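Local coordinates for pyridoxal kinase (Lactobacillus plantarum, PDB 3HYO), which probably catalyses ATP-dependent phosphorylation of pyridoxal to pyridoxal 5'-phosphate, at residues 175-180 with 187-192; 29-34 with 225-230; 205-210 with 248-253. One frame throughout, in Å; residues are numbered along the deposited sequence.

From the N terminus, the chain first meets contact 2 at 29-34, where helix 20-29 gives way to strand 33-42; this long loop closes only at 225-230, after helix 213-225. Nested within it, contact 1 closes the short hairpin of strands 175-183 and 186-192, which belong to the same sheet as strand 33-42. Contact 3 opens at 205-210, after contact 1 has closed, and ends at 248-253 on helix 231-251, so its loop crosses that of contact 2. Contacts 1 and 3 touch, Ile-187 CG2 lying 3.9 Å from Arg-205 CA, and both meet ADP. Contact 2 stays apart and ties helix ends together.

Contact 1. Residues 175-180 with 187-192. With ADP (adenosine-5'-diphosphate), chain B.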
loop_
_atom_site.group_PDB
_atom_site.type_symbol
_atom_site.label_atom_id
_atom_site.label_comp_id
_atom_site.label_asym_id
_atom_site.label_seq_id
_atom_site.Cartn_x
_atom_site.Cartn_y
_atom_site.Cartn_z
ATOM N N HIS A 175 -1.766 13.724 0.877
ATOM C CA HIS A 175 -0.395 13.629 0.407
ATOM C C HIS A 175 -0.203 12.532 -0.621
ATOM O O HIS A 175 -0.636 11.396 -0.394
ATOM C CB HIS A 175 0.534 13.332 1.590
ATOM C CG HIS A 175 0.374 14.272 2.739
ATOM N ND1 HIS A 175 0.938 15.532 2.750
ATOM C CD2 HIS A 175 -0.264 14.132 3.925
ATOM C CE1 HIS A 175 0.661 16.122 3.902
ATOM N NE2 HIS A 175 -0.075 15.298 4.627
ATOM N N ALA A 176 0.439 12.876 -1.740
ATOM C CA ALA A 176 0.873 11.916 -2.744
ATOM C C ALA A 176 2.330 11.601 -2.408
ATOM O O ALA A 176 3.158 12.510 -2.314
ATOM C CB ALA A 176 0.767 12.500 -4.149
ATOM N N VAL A 177 2.614 10.334 -2.137
ATOM C CA VAL A 177 3.994 9.932 -1.811
ATOM C C VAL A 177 4.425 8.924 -2.850
ATOM O O VAL A 177 3.827 7.833 -2.967
ATOM C CB VAL A 177 4.113 9.340 -0.364
ATOM C CG1 VAL A 177 5.571 8.939 -0.082
ATOM C CG2 VAL A 177 3.597 10.329 0.687
ATOM N N ILE A 178 5.457 9.262 -3.615
ATOM C CA ILE A 178 5.973 8.318 -4.599
ATOM C C ILE A 178 7.039 7.468 -3.912
ATOM O O ILE A 178 7.905 8.019 -3.276
ATOM C CB ILE A 178 6.502 9.014 -5.877
ATOM C CG1 ILE A 178 5.368 9.785 -6.562
ATOM C CG2 ILE A 178 7.149 7.990 -6.820
ATOM C CD1 ILE A 178 5.815 10.549 -7.827
ATOM N N THR A 179 6.964 6.134 -4.030
ATOM C CA THR A 179 7.644 5.238 -3.048
ATOM C C THR A 179 8.923 4.462 -3.427
ATOM O O THR A 179 9.560 3.828 -2.550
ATOM C CB THR A 179 6.689 4.154 -2.560
ATOM O OG1 THR A 179 6.129 3.520 -3.714
ATOM C CG2 THR A 179 5.582 4.753 -1.662
ATOM N N ASP A 180 9.271 4.486 -4.699
ATOM C CA ASP A 180 10.416 3.740 -5.182
ATOM C C ASP A 180 11.381 4.670 -5.933
ATOM O O ASP A 180 11.930 4.293 -6.968
ATOM C CB ASP A 180 9.919 2.664 -6.139
ATOM C CG ASP A 180 9.217 3.252 -7.373
ATOM O OD1 ASP A 180 9.012 4.503 -7.469
ATOM O OD2 ASP A 180 8.864 2.440 -8.254
ATOM N N ILE A 187 17.217 4.329 -2.078
ATOM C CA ILE A 187 15.850 4.088 -2.569
ATOM C C ILE A 187 14.912 4.619 -1.491
ATOM O O ILE A 187 15.192 4.470 -0.294
ATOM C CB ILE A 187 15.577 2.570 -2.897
ATOM C CG1 ILE A 187 14.220 2.363 -3.617
ATOM C CG2 ILE A 187 15.770 1.686 -1.694
ATOM C CD1 ILE A 187 13.974 0.882 -4.002
ATOM N N GLY A 188 13.826 5.269 -1.891
ATOM C CA GLY A 188 12.948 5.846 -0.880
ATOM C C GLY A 188 11.730 6.549 -1.433
ATOM O O GLY A 188 11.325 6.277 -2.556
ATOM N N CYS A 189 11.187 7.456 -0.618
ATOM C CA CYS A 189 9.896 8.130 -0.821
ATOM C C CYS A 189 10.105 9.605 -1.107
ATOM O O CYS A 189 10.963 10.231 -0.490
ATOM C CB CYS A 189 9.076 8.019 0.462
ATOM S SG CYS A 189 8.429 6.326 0.762
ATOM N N ALA A 190 9.292 10.156 -2.009
ATOM C CA ALA A 190 9.358 11.586 -2.354
ATOM C C ALA A 190 7.957 12.160 -2.241
ATOM O O ALA A 190 6.984 11.539 -2.727
ATOM C CB ALA A 190 9.905 11.782 -3.775
ATOM N N TRP A 191 7.855 13.329 -1.610
ATOM C CA TRP A 191 6.551 14.007 -1.441
ATOM C C TRP A 191 6.757 15.521 -1.313
ATOM O O TRP A 191 7.878 15.961 -1.132
ATOM C CB TRP A 191 5.832 13.475 -0.198
ATOM C CG TRP A 191 6.409 13.947 1.108
ATOM C CD1 TRP A 191 5.852 14.880 1.966
ATOM C CD2 TRP A 191 7.614 13.510 1.733
ATOM N NE1 TRP A 191 6.644 15.052 3.055
ATOM C CE2 TRP A 191 7.735 14.229 2.947
ATOM C CE3 TRP A 191 8.614 12.589 1.388
ATOM C CZ2 TRP A 191 8.809 14.050 3.820
ATOM C CZ3 TRP A 191 9.692 12.416 2.257
ATOM C CH2 TRP A 191 9.780 13.147 3.457
ATOM N N LEU A 192 5.670 16.290 -1.381
ATOM C CA LEU A 192 5.719 17.759 -1.170
ATOM C C LEU A 192 5.439 18.120 0.290
ATOM O O LEU A 192 4.431 17.676 0.863
ATOM C CB LEU A 192 4.711 18.472 -2.076
ATOM C CG LEU A 192 4.848 18.349 -3.596
ATOM C CD1 LEU A 192 3.566 18.850 -4.268
ATOM C CD2 LEU A 192 6.098 19.109 -4.150
HETATM P PB ADP B . 6.723 -2.606 -4.261
HETATM O O1B ADP B . 7.413 -2.879 -5.515
HETATM O O2B ADP B . 5.642 -1.636 -4.363
HETATM O O3B ADP B . 6.475 -3.871 -3.609
HETATM P PA ADP B . 8.379 -0.343 -3.438
HETATM O O1A ADP B . 7.466 0.791 -3.216
HETATM O O2A ADP B . 9.222 -0.427 -4.628
HETATM O O3A ADP B . 7.609 -1.753 -3.277
HETATM O "O5'" ADP B . 9.275 -0.598 -2.159
HETATM C "C5'" ADP B . 8.769 -0.206 -0.945
HETATM C "C4'" ADP B . 9.966 0.208 -0.127
HETATM O "O4'" ADP B . 10.662 -0.906 0.321
HETATM C "C3'" ADP B . 10.982 1.069 -0.879
HETATM O "O3'" ADP B . 10.573 2.365 -0.731
HETATM C "C2'" ADP B . 12.165 0.864 -0.021
HETATM O "O2'" ADP B . 11.860 1.534 1.178
HETATM C "C1'" ADP B . 12.053 -0.611 0.316
HETATM N N9 ADP B . 12.872 -1.431 -0.609
HETATM C C8 ADP B . 12.443 -2.071 -1.669
HETATM N N7 ADP B . 13.411 -2.724 -2.281
HETATM C C5 ADP B . 14.510 -2.491 -1.624
HETATM C C6 ADP B . 15.925 -2.892 -1.783
HETATM N N6 ADP B . 16.329 -3.692 -2.790
HETATM N N1 ADP B . 16.741 -2.385 -0.871
HETATM C C2 ADP B . 16.348 -1.609 0.131
HETATM N N3 ADP B . 15.103 -1.210 0.349
HETATM C C4 ADP B . 14.154 -1.630 -0.499
HETATM O O HOH W 1 2.324 16.077 0.370
HETATM O O HOH W 2 3.331 15.133 -2.598
#
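Val-177 turns CG1 anti to its own N (chi1 180°), which puts that methyl against Cys-189 CB at 3.7 Å; Cys-189 in turn swings SG back beside its N (chi1 -72°), setting the sulfur next to Val-177 CG1 and Thr-179 CA. They belong to the antiparallel beta hairpin of strands 175-183 and 186-192, near one border of the ribokinase-like sheet. Its regular pairing rests on Ile-178 and Ala-190, a hydrogen-bonded pair: Ile-178 N reaches Ala-190 O at 2.9 Å and Ala-190 N reaches Ile-178 O at 2.8 Å, both at 157° and in the carbonyl plane. Alongside Val-177, Trp-191 offers only CB, its ring continuing to Leu-231 and Leu-235 of helix 231-251.

Toward the nucleotide the regular pairing stops. Thr-179 O and Gly-188 O, both acceptors, lie close without bonding; the former instead receives the ribose hydroxyl O3' of ADP at 2.5 Å. Thr-179 OG1 donates to ADP O1A, so this one residue grips both sugar and phosphate. Ile-187 lies over one face of the adenine, CG2 3.6 Å from N3 of ADP and CD1 4.0 Å from N7. With an alanine at this position, both branches are gone and that adenine face would probably lose much of its apolar cover. At the far end of the hairpin, water replaces direct pairing: one molecule donates to Ala-176 O at 2.6 Å and accepts from Leu-192 N at 2.9 Å.

Contact 2. Residues 29-34 with 225-230; sequences AMQYDV and LGRGYP
Met-30, a selenomethionine here, gives its carbonyl O to the side chain of Arg-227 as helix 20-29 ends. NH2 of Arg-227 donates to Met-30 O over 2.9 Å with an N-H...O angle of 162°, and Arg-227 NE adds a weak, more bent bond to that oxygen at 3.3 Å. The acceptor lies in the guanidinium plane, yet NH2 stands 62° out of the carbonyl plane, so the approach is from above the carbonyl.

Gln-31 follows with positive phi, as the C-prime residue of a Schellman motif whose bonds run from Tyr-32 N to Leu-27 O and from Gln-31 N to Thr-28 O. Its side chain crosses that of Arg-227 at about a right angle, laying NE2 over one face of the guanidinium, 3.5 Å from Arg-227 NH2. Both nitrogens are donors, so this is packing, with the two planes 27° apart.

Tyr-32 comes next and sends its hydroxyl to the end of the other helix, where OH donates to Gly-223 O. The same oxygen is 3.1 Å from Gly-226 CA, which sits at the ring edge; a CB on Gly-226 would run into it, consistent with glycine at this point. Arg-227 CG lies 3.7 Å from Tyr-32 OH, and from there the arginine chain runs extended to NE, which carries its charged end across to Met-30.

The chemistry thus joins two helix C-termini, each closed by a Schellman motif, the second through Gly-228. Arg-227 NH2 also bonds Asn-274 OD1, while Asn-274 ND2 donates to Ala-29 O; the positive guanidinium would probably be favoured beside the carbonyl-rich end of helix 20-29.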
loop_
_atom_site.group_PDB
_atom_site.type_symbol
_atom_site.label_atom_id
_atom_site.label_comp_id
_atom_site.label_asym_id
_atom_site.label_seq_id
_atom_site.Cartn_x
_atom_site.Cartn_y
_atom_site.Cartn_z
ATOM N N ALA A 29 0.601 -6.316 15.625
ATOM C CA ALA A 29 1.723 -5.936 16.500
ATOM C C ALA A 29 1.711 -4.433 16.811
ATOM O O ALA A 29 2.090 -4.024 17.926
ATOM C CB ALA A 29 3.056 -6.331 15.856
HETATM N N MSE A 30 1.252 -3.619 15.852
HETATM C CA MSE A 30 1.210 -2.168 16.045
HETATM C C MSE A 30 -0.015 -1.716 16.839
HETATM O O MSE A 30 -0.352 -0.540 16.818
HETATM C CB MSE A 30 1.298 -1.433 14.709
HETATM C CG MSE A 30 2.623 -1.687 13.987
HETATM SE SE MSE A 30 2.753 -0.682 12.334
HETATM C CE MSE A 30 3.035 1.046 13.170
ATOM N N GLN A 31 -0.687 -2.665 17.493
ATOM C CA GLN A 31 -1.768 -2.366 18.453
ATOM C C GLN A 31 -3.076 -1.942 17.779
ATOM O O GLN A 31 -3.845 -1.149 18.345
ATOM C CB GLN A 31 -1.292 -1.337 19.524
ATOM C CG GLN A 31 -0.089 -1.848 20.346
ATOM C CD GLN A 31 0.528 -0.807 21.315
ATOM O OE1 GLN A 31 1.126 -1.183 22.325
ATOM N NE2 GLN A 31 0.392 0.486 21.000
ATOM N N TYR A 32 -3.345 -2.478 16.588
ATOM C CA TYR A 32 -4.666 -2.366 15.991
ATOM C C TYR A 32 -5.456 -3.672 16.074
ATOM O O TYR A 32 -4.867 -4.771 16.033
ATOM C CB TYR A 32 -4.572 -1.978 14.519
ATOM C CG TYR A 32 -3.963 -0.637 14.317
ATOM C CD1 TYR A 32 -4.762 0.521 14.330
ATOM C CD2 TYR A 32 -2.577 -0.503 14.129
ATOM C CE1 TYR A 32 -4.207 1.777 14.162
ATOM C CE2 TYR A 32 -2.007 0.760 13.957
ATOM C CZ TYR A 32 -2.841 1.896 13.976
ATOM O OH TYR A 32 -2.310 3.159 13.811
ATOM N N ASP A 33 -6.779 -3.541 16.166
ATOM C CA ASP A 33 -7.664 -4.667 15.869
ATOM C C ASP A 33 -7.929 -4.633 14.384
ATOM O O ASP A 33 -8.547 -3.699 13.894
ATOM C CB ASP A 33 -8.975 -4.556 16.645
ATOM C CG ASP A 33 -8.805 -4.876 18.123
ATOM O OD1 ASP A 33 -7.843 -5.588 18.507
ATOM O OD2 ASP A 33 -9.676 -4.443 18.894
ATOM N N VAL A 34 -7.426 -5.627 13.654
ATOM C CA VAL A 34 -7.447 -5.562 12.184
ATOM C C VAL A 34 -8.702 -6.242 11.653
ATOM O O VAL A 34 -9.006 -7.374 12.074
ATOM C CB VAL A 34 -6.209 -6.293 11.580
ATOM C CG1 VAL A 34 -6.296 -6.365 10.042
ATOM C CG2 VAL A 34 -4.928 -5.613 12.018
ATOM N N LEU A 225 0.875 6.505 10.920
ATOM C CA LEU A 225 0.007 7.651 10.747
ATOM C C LEU A 225 -1.196 7.495 11.653
ATOM O O LEU A 225 -1.644 8.475 12.239
ATOM C CB LEU A 225 -0.423 7.832 9.298
ATOM C CG LEU A 225 0.653 8.235 8.272
ATOM C CD1 LEU A 225 0.013 8.267 6.905
ATOM C CD2 LEU A 225 1.291 9.572 8.621
ATOM N N GLY A 226 -1.713 6.263 11.763
ATOM C CA GLY A 226 -2.864 5.980 12.632
ATOM C C GLY A 226 -2.616 6.234 14.111
ATOM O O GLY A 226 -3.555 6.386 14.901
ATOM N N ARG A 227 -1.347 6.249 14.491
ATOM C CA ARG A 227 -0.940 6.496 15.859
ATOM C C ARG A 227 -0.569 7.941 16.118
ATOM O O ARG A 227 -0.120 8.270 17.212
ATOM C CB ARG A 227 0.275 5.654 16.182
ATOM C CG ARG A 227 0.003 4.250 16.483
ATOM C CD ARG A 227 1.282 3.756 17.085
ATOM N NE ARG A 227 1.291 2.327 17.251
ATOM C CZ ARG A 227 2.243 1.689 17.910
ATOM N NH1 ARG A 227 3.243 2.370 18.480
ATOM N NH2 ARG A 227 2.170 0.382 18.024
ATOM N N GLY A 228 -0.705 8.783 15.106
ATOM C CA GLY A 228 -0.561 10.229 15.263
ATOM C C GLY A 228 0.808 10.764 14.863
ATOM O O GLY A 228 1.066 11.952 15.039
ATOM N N TYR A 229 1.686 9.915 14.332
ATOM C CA TYR A 229 2.998 10.398 13.863
ATOM C C TYR A 229 2.848 11.244 12.617
ATOM O O TYR A 229 2.151 10.856 11.694
ATOM C CB TYR A 229 3.971 9.268 13.573
ATOM C CG TYR A 229 4.462 8.571 14.790
ATOM C CD1 TYR A 229 5.505 9.119 15.560
ATOM C CD2 TYR A 229 3.896 7.361 15.192
ATOM C CE1 TYR A 229 5.968 8.467 16.699
ATOM C CE2 TYR A 229 4.359 6.704 16.326
ATOM C CZ TYR A 229 5.399 7.259 17.064
ATOM O OH TYR A 229 5.844 6.620 18.195
ATOM N N PRO A 230 3.455 12.450 12.617
ATOM C CA PRO A 230 3.478 13.276 11.417
ATOM C C PRO A 230 4.067 12.521 10.227
ATOM O O PRO A 230 4.799 11.534 10.395
ATOM C CB PRO A 230 4.375 14.457 11.815
ATOM C CG PRO A 230 4.263 14.523 13.310
ATOM C CD PRO A 230 4.118 13.102 13.766
#

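Contact 3. Residues 205-210 with 248-253. With ADP (adenosine-5'-diphosphate), chain B.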
loop_
_atom_site.group_PDB
_atom_site.type_symbol
_atom_site.label_atom_id
_atom_site.label_comp_id
_atom_site.label_asym_id
_atom_site.label_seq_id
_atom_site.Cartn_x
_atom_site.Cartn_y
_atom_site.Cartn_z
ATOM N N ARG A 205 20.036 1.337 -0.853
ATOM C CA ARG A 205 19.420 0.229 -1.592
ATOM C C ARG A 205 20.242 -1.054 -1.442
ATOM O O ARG A 205 21.476 -1.020 -1.579
ATOM C CB ARG A 205 19.301 0.599 -3.069
ATOM C CG ARG A 205 18.531 -0.412 -3.874
ATOM C CD ARG A 205 18.177 0.130 -5.217
ATOM N NE ARG A 205 17.420 -0.857 -5.988
ATOM C CZ ARG A 205 17.911 -1.533 -7.028
ATOM N NH1 ARG A 205 19.169 -1.338 -7.425
ATOM N NH2 ARG A 205 17.147 -2.415 -7.676
ATOM N N LEU A 206 19.561 -2.182 -1.181
ATOM C CA LEU A 206 20.217 -3.485 -1.031
ATOM C C LEU A 206 20.044 -4.318 -2.292
ATOM O O LEU A 206 19.052 -4.150 -3.020
ATOM C CB LEU A 206 19.668 -4.225 0.218
ATOM C CG LEU A 206 19.698 -3.363 1.505
ATOM C CD1 LEU A 206 19.171 -4.147 2.697
ATOM C CD2 LEU A 206 21.105 -2.790 1.837
ATOM N N PRO A 207 20.996 -5.234 -2.567
ATOM C CA PRO A 207 20.930 -5.983 -3.818
ATOM C C PRO A 207 19.735 -6.925 -3.863
ATOM O O PRO A 207 19.347 -7.492 -2.834
ATOM C CB PRO A 207 22.224 -6.813 -3.805
ATOM C CG PRO A 207 22.580 -6.943 -2.338
ATOM C CD PRO A 207 22.168 -5.625 -1.750
ATOM N N GLY A 208 19.168 -7.086 -5.051
ATOM C CA GLY A 208 18.129 -8.087 -5.262
ATOM C C GLY A 208 16.771 -7.433 -5.378
ATOM O O GLY A 208 16.639 -6.216 -5.212
ATOM N N HIS A 209 15.751 -8.243 -5.657
ATOM C CA HIS A 209 14.375 -7.743 -5.662
ATOM C C HIS A 209 13.536 -8.652 -4.765
ATOM O O HIS A 209 13.717 -9.868 -4.786
ATOM C CB HIS A 209 13.775 -7.759 -7.067
ATOM C CG HIS A 209 12.283 -7.600 -7.072
ATOM N ND1 HIS A 209 11.662 -6.379 -6.893
ATOM C CD2 HIS A 209 11.288 -8.516 -7.186
ATOM C CE1 HIS A 209 10.349 -6.545 -6.930
ATOM N NE2 HIS A 209 10.098 -7.833 -7.106
ATOM N N TYR A 210 12.612 -8.056 -4.010
ATOM C CA TYR A 210 11.888 -8.761 -2.932
ATOM C C TYR A 210 10.380 -8.551 -3.019
ATOM O O TYR A 210 9.924 -7.417 -3.101
ATOM C CB TYR A 210 12.432 -8.327 -1.543
ATOM C CG TYR A 210 13.916 -8.541 -1.525
ATOM C CD1 TYR A 210 14.439 -9.798 -1.248
ATOM C CD2 TYR A 210 14.783 -7.525 -1.923
ATOM C CE1 TYR A 210 15.823 -10.028 -1.309
ATOM C CE2 TYR A 210 16.169 -7.740 -1.995
ATOM C CZ TYR A 210 16.665 -8.986 -1.697
ATOM O OH TYR A 210 18.010 -9.202 -1.795
ATOM N N GLU A 248 17.158 -8.523 6.683
ATOM C CA GLU A 248 16.941 -9.801 7.322
ATOM C C GLU A 248 16.628 -10.900 6.285
ATOM O O GLU A 248 17.056 -12.054 6.430
ATOM C CB GLU A 248 15.781 -9.699 8.334
ATOM C CG GLU A 248 15.588 -11.005 9.099
ATOM C CD GLU A 248 14.399 -10.982 10.042
ATOM O OE1 GLU A 248 13.681 -9.979 10.061
ATOM O OE2 GLU A 248 14.207 -11.976 10.761
ATOM N N THR A 249 15.827 -10.544 5.282
ATOM C CA THR A 249 15.492 -11.458 4.186
ATOM C C THR A 249 16.767 -12.009 3.531
ATOM O O THR A 249 16.913 -13.227 3.347
ATOM C CB THR A 249 14.601 -10.748 3.116
ATOM O OG1 THR A 249 13.446 -10.177 3.776
ATOM C CG2 THR A 249 14.119 -11.763 2.051
ATOM N N ILE A 250 17.666 -11.105 3.192
ATOM C CA ILE A 250 18.975 -11.490 2.584
ATOM C C ILE A 250 19.751 -12.426 3.532
ATOM O O ILE A 250 20.278 -13.470 3.098
ATOM C CB ILE A 250 19.827 -10.256 2.200
ATOM C CG1 ILE A 250 19.092 -9.361 1.199
ATOM C CG2 ILE A 250 21.188 -10.690 1.631
ATOM C CD1 ILE A 250 19.737 -8.027 0.949
ATOM N N ALA A 251 19.785 -12.075 4.824
ATOM C CA ALA A 251 20.507 -12.855 5.837
ATOM C C ALA A 251 19.966 -14.263 6.030
ATOM O O ALA A 251 20.691 -15.161 6.470
ATOM C CB ALA A 251 20.560 -12.089 7.167
ATOM N N GLN A 252 18.701 -14.495 5.657
ATOM C CA GLN A 252 18.134 -15.833 5.743
ATOM C C GLN A 252 18.692 -16.829 4.712
ATOM O O GLN A 252 18.449 -18.041 4.828
ATOM C CB GLN A 252 16.602 -15.785 5.663
ATOM C CG GLN A 252 15.964 -15.160 6.904
ATOM C CD GLN A 252 14.437 -15.242 6.873
ATOM O OE1 GLN A 252 13.839 -15.634 5.859
ATOM N NE2 GLN A 252 13.804 -14.880 7.992
ATOM N N ASN A 253 19.435 -16.314 3.735
ATOM C CA ASN A 253 20.043 -17.131 2.666
ATOM C C ASN A 253 19.038 -18.117 2.089
ATOM O O ASN A 253 19.258 -19.340 2.087
ATOM C CB ASN A 253 21.283 -17.862 3.197
ATOM C CG ASN A 253 22.387 -16.919 3.594
ATOM O OD1 ASN A 253 22.714 -15.970 2.868
ATOM N ND2 ASN A 253 22.979 -17.175 4.751
HETATM P PB ADP B . 6.723 -2.606 -4.261
HETATM O O1B ADP B . 7.413 -2.879 -5.515
HETATM O O2B ADP B . 5.642 -1.636 -4.363
HETATM O O3B ADP B . 6.475 -3.871 -3.609
HETATM P PA ADP B . 8.379 -0.343 -3.438
HETATM O O1A ADP B . 7.466 0.791 -3.216
HETATM O O2A ADP B . 9.222 -0.427 -4.628
HETATM O O3A ADP B . 7.609 -1.753 -3.277
HETATM O "O5'" ADP B . 9.275 -0.598 -2.159
HETATM C "C5'" ADP B . 8.769 -0.206 -0.945
HETATM C "C4'" ADP B . 9.966 0.208 -0.127
HETATM O "O4'" ADP B . 10.662 -0.906 0.321
HETATM C "C3'" ADP B . 10.982 1.069 -0.879
HETATM O "O3'" ADP B . 10.573 2.365 -0.731
HETATM C "C2'" ADP B . 12.165 0.864 -0.021
HETATM O "O2'" ADP B . 11.860 1.534 1.178
HETATM C "C1'" ADP B . 12.053 -0.611 0.316
HETATM N N9 ADP B . 12.872 -1.431 -0.609
HETATM C C8 ADP B . 12.443 -2.071 -1.669
HETATM N N7 ADP B . 13.411 -2.724 -2.281
HETATM C C5 ADP B . 14.510 -2.491 -1.624
HETATM C C6 ADP B . 15.925 -2.892 -1.783
HETATM N N6 ADP B . 16.329 -3.692 -2.790
HETATM N N1 ADP B . 16.741 -2.385 -0.871
HETATM C C2 ADP B . 16.348 -1.609 0.131
HETATM N N3 ADP B . 15.103 -1.210 0.349
HETATM C C4 ADP B . 14.154 -1.630 -0.499
#
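Thr-249 opens the contact from the last turns of helix 231-251, its CG2 3.9 Å from Tyr-210 CD1 as the two side chains slide past each other in opposite directions. Its hydroxyl is engaged elsewhere, with Ala-245 O and Ala-262 N.

Ile-250 follows and covers more of the opposing loop. With CG1 anti to the carbonyl carbon (chi1 -59°) and CD1 extended beyond it, the chain crosses Tyr-210 at about a right angle, CG1 lying 3.2 Å from Tyr-210 OH and 3.8 Å from Tyr-210 CZ. CD1 goes on to Leu-206 CB at 3.9 Å and to the carbonyl of Pro-207. That carbonyl also accepts Tyr-210 OH within the loop, in the plane of the ring, though the modelled bond is doubtfully short.

The backbone of Leu-206 reads the adenine of ADP: N donates to N1 of ADP at 2.8 Å (169°), and O accepts N6 of ADP at 2.8 Å (173°). Behind this purine-binding loop, Leu-206 also packs on Asn-243, Val-246 and Ala-247, so that the loop between strand 198-204 and helix 213-225 lies against the C-terminal part of helix 231-251.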